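Local coordinates for probable brix-domain ribosomal biogenesis protein (Methanothermobacter thermautotrophicus, PDB 1W94) that probably takes part in ribosome biogenesis as an archaeal Imp4-like Brix-domain protein and probably binds ribosomal RNA, at residues A[19-24]-A[143-148]. Sequence-based numbering, arbitrary orientation.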
loop_
_atom_site.group_PDB
_atom_site.type_symbol
_atom_site.label_atom_id
_atom_site.label_comp_id
_atom_site.label_asym_id
_atom_site.label_seq_id
_atom_site.Cartn_x
_atom_site.Cartn_y
_atom_site.Cartn_z
ATOM N N GLN A 19 -0.432 -9.571 2.411
ATOM C CA GLN A 19 -1.411 -9.899 3.432
ATOM C C GLN A 19 -1.360 -8.883 4.590
ATOM O O GLN A 19 -2.402 -8.378 5.013
ATOM C CB GLN A 19 -1.219 -11.327 3.927
ATOM C CG GLN A 19 -1.581 -12.397 2.870
ATOM C CD GLN A 19 -1.309 -13.827 3.324
ATOM O OE1 GLN A 19 -2.150 -14.708 3.144
ATOM N NE2 GLN A 19 -0.141 -14.063 3.927
ATOM N N ARG A 20 -0.162 -8.608 5.107
ATOM C CA ARG A 20 0.040 -7.541 6.101
ATOM C C ARG A 20 -0.561 -6.197 5.674
ATOM O O ARG A 20 -1.268 -5.562 6.440
ATOM C CB ARG A 20 1.520 -7.296 6.304
ATOM C CG ARG A 20 2.165 -8.054 7.434
ATOM C CD ARG A 20 2.549 -7.061 8.544
ATOM N NE ARG A 20 2.640 -7.804 9.785
ATOM C CZ ARG A 20 3.776 -8.156 10.368
ATOM N NH1 ARG A 20 3.724 -8.861 11.481
ATOM N NH2 ARG A 20 4.945 -7.797 9.855
ATOM N N LEU A 21 -0.211 -5.732 4.469
ATOM C CA LEU A 21 -0.657 -4.413 4.012
ATOM C C LEU A 21 -2.171 -4.360 3.912
ATOM O O LEU A 21 -2.804 -3.350 4.284
ATOM C CB LEU A 21 -0.024 -4.078 2.668
ATOM C CG LEU A 21 -0.467 -2.796 1.982
ATOM C CD1 LEU A 21 0.010 -1.507 2.728
ATOM C CD2 LEU A 21 0.027 -2.813 0.504
ATOM N N SER A 22 -2.769 -5.445 3.422
ATOM C CA SER A 22 -4.217 -5.435 3.228
ATOM C C SER A 22 -4.960 -5.409 4.580
ATOM O O SER A 22 -5.949 -4.712 4.735
ATOM C CB SER A 22 -4.643 -6.611 2.365
ATOM O OG SER A 22 -4.550 -7.779 3.169
ATOM N N ARG A 23 -4.418 -6.096 5.571
ATOM C CA ARG A 23 -4.907 -6.005 6.926
ATOM C C ARG A 23 -4.780 -4.590 7.456
ATOM O O ARG A 23 -5.718 -4.090 8.042
ATOM C CB ARG A 23 -4.150 -6.959 7.859
ATOM C CG ARG A 23 -4.721 -8.335 7.912
ATOM C CD ARG A 23 -3.615 -9.419 7.846
ATOM N NE ARG A 23 -3.286 -10.025 9.137
ATOM C CZ ARG A 23 -4.105 -10.837 9.814
ATOM N NH1 ARG A 23 -5.315 -11.125 9.338
ATOM N NH2 ARG A 23 -3.727 -11.349 10.989
ATOM N N ILE A 24 -3.618 -3.966 7.260
ATOM C CA ILE A 24 -3.366 -2.599 7.757
ATOM C C ILE A 24 -4.377 -1.597 7.164
ATOM O O ILE A 24 -4.924 -0.732 7.865
ATOM C CB ILE A 24 -1.930 -2.165 7.396
ATOM C CG1 ILE A 24 -0.897 -2.848 8.315
ATOM C CG2 ILE A 24 -1.774 -0.631 7.452
ATOM C CD1 ILE A 24 0.531 -2.768 7.721
ATOM N N ALA A 143 5.161 1.738 13.865
ATOM C CA ALA A 143 4.581 0.387 13.891
ATOM C C ALA A 143 5.557 -0.713 13.459
ATOM O O ALA A 143 5.270 -1.915 13.626
ATOM C CB ALA A 143 3.354 0.348 12.997
ATOM N N GLY A 144 6.694 -0.313 12.894
ATOM C CA GLY A 144 7.600 -1.264 12.270
ATOM C C GLY A 144 7.126 -1.698 10.894
ATOM O O GLY A 144 7.204 -2.888 10.559
ATOM N N PHE A 145 6.593 -0.750 10.123
ATOM C CA PHE A 145 6.102 -1.018 8.772
ATOM C C PHE A 145 6.220 0.227 7.897
ATOM O O PHE A 145 5.510 1.233 8.113
ATOM C CB PHE A 145 4.654 -1.553 8.800
ATOM C CG PHE A 145 4.168 -2.090 7.466
ATOM C CD1 PHE A 145 4.182 -3.459 7.204
ATOM C CD2 PHE A 145 3.683 -1.223 6.471
ATOM C CE1 PHE A 145 3.711 -3.945 5.985
ATOM C CE2 PHE A 145 3.240 -1.707 5.255
ATOM C CZ PHE A 145 3.252 -3.067 5.001
ATOM N N LYS A 146 7.094 0.153 6.894
ATOM C CA LYS A 146 7.361 1.287 6.025
ATOM C C LYS A 146 7.299 0.895 4.566
ATOM O O LYS A 146 7.617 -0.236 4.187
ATOM C CB LYS A 146 8.752 1.880 6.257
ATOM C CG LYS A 146 9.015 2.404 7.622
ATOM C CD LYS A 146 10.519 2.448 7.849
ATOM C CE LYS A 146 10.883 3.182 9.108
ATOM N NZ LYS A 146 12.359 3.327 9.245
ATOM N N LEU A 147 6.914 1.872 3.757
ATOM C CA LEU A 147 7.048 1.797 2.319
ATOM C C LEU A 147 8.139 2.783 1.911
ATOM O O LEU A 147 8.024 3.981 2.157
ATOM C CB LEU A 147 5.717 2.104 1.632
ATOM C CG LEU A 147 4.468 1.378 2.151
ATOM C CD1 LEU A 147 3.263 1.800 1.300
ATOM C CD2 LEU A 147 4.617 -0.149 2.062
ATOM N N LEU A 148 9.214 2.245 1.321
ATOM C CA LEU A 148 10.357 3.031 0.922
ATOM C C LEU A 148 10.170 3.342 -0.552
ATOM O O LEU A 148 10.390 2.499 -1.412
ATOM C CB LEU A 148 11.668 2.273 1.213
ATOM C CG LEU A 148 11.773 1.678 2.652
ATOM C CD1 LEU A 148 13.041 0.898 2.868
ATOM C CD2 LEU A 148 11.709 2.782 3.706
#
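Arg20, Leu21 and Ile24 of helix 12-25 gather round the ring of Phe145, packing one helix of the Brix domain against the strand 145-154 of its mixed sheet. Segments 19-24 and 145-148 run at 108° to each other, their axes 11.0 Å apart at closest approach, a separation filled by the Phe145 ring and the helix side chains that meet it. Arg20 suits a border position: its aliphatic part slides past the ring, CB lying 4.0 Å from CE1 of Phe145, while its guanidinium group, nearly perpendicular to the ring, donates to the backbone carbonyls of Glu81 and Met82. Buried Leu21 and Ile24 bring apolar branches that need no polar partner. Leu21 CD1 approaches obliquely to within 4.1 Å of Phe145 CE2, the two side chains crossing at about a right angle. A full turn beyond Arg20, Ile24 supplies the closest contact. The CB of Phe145 points toward the helix, and CG anti to the backbone N (chi1 -169°) carries the ring onward; an alanine here would probably leave a gap between helix and strand, with the Ile24 methyl deprived of its aromatic partner. That methyl makes a CH-pi contact: Ile24 CD1 sits 3.5 Å from the Phe145 ring centroid, only 3° off the normal.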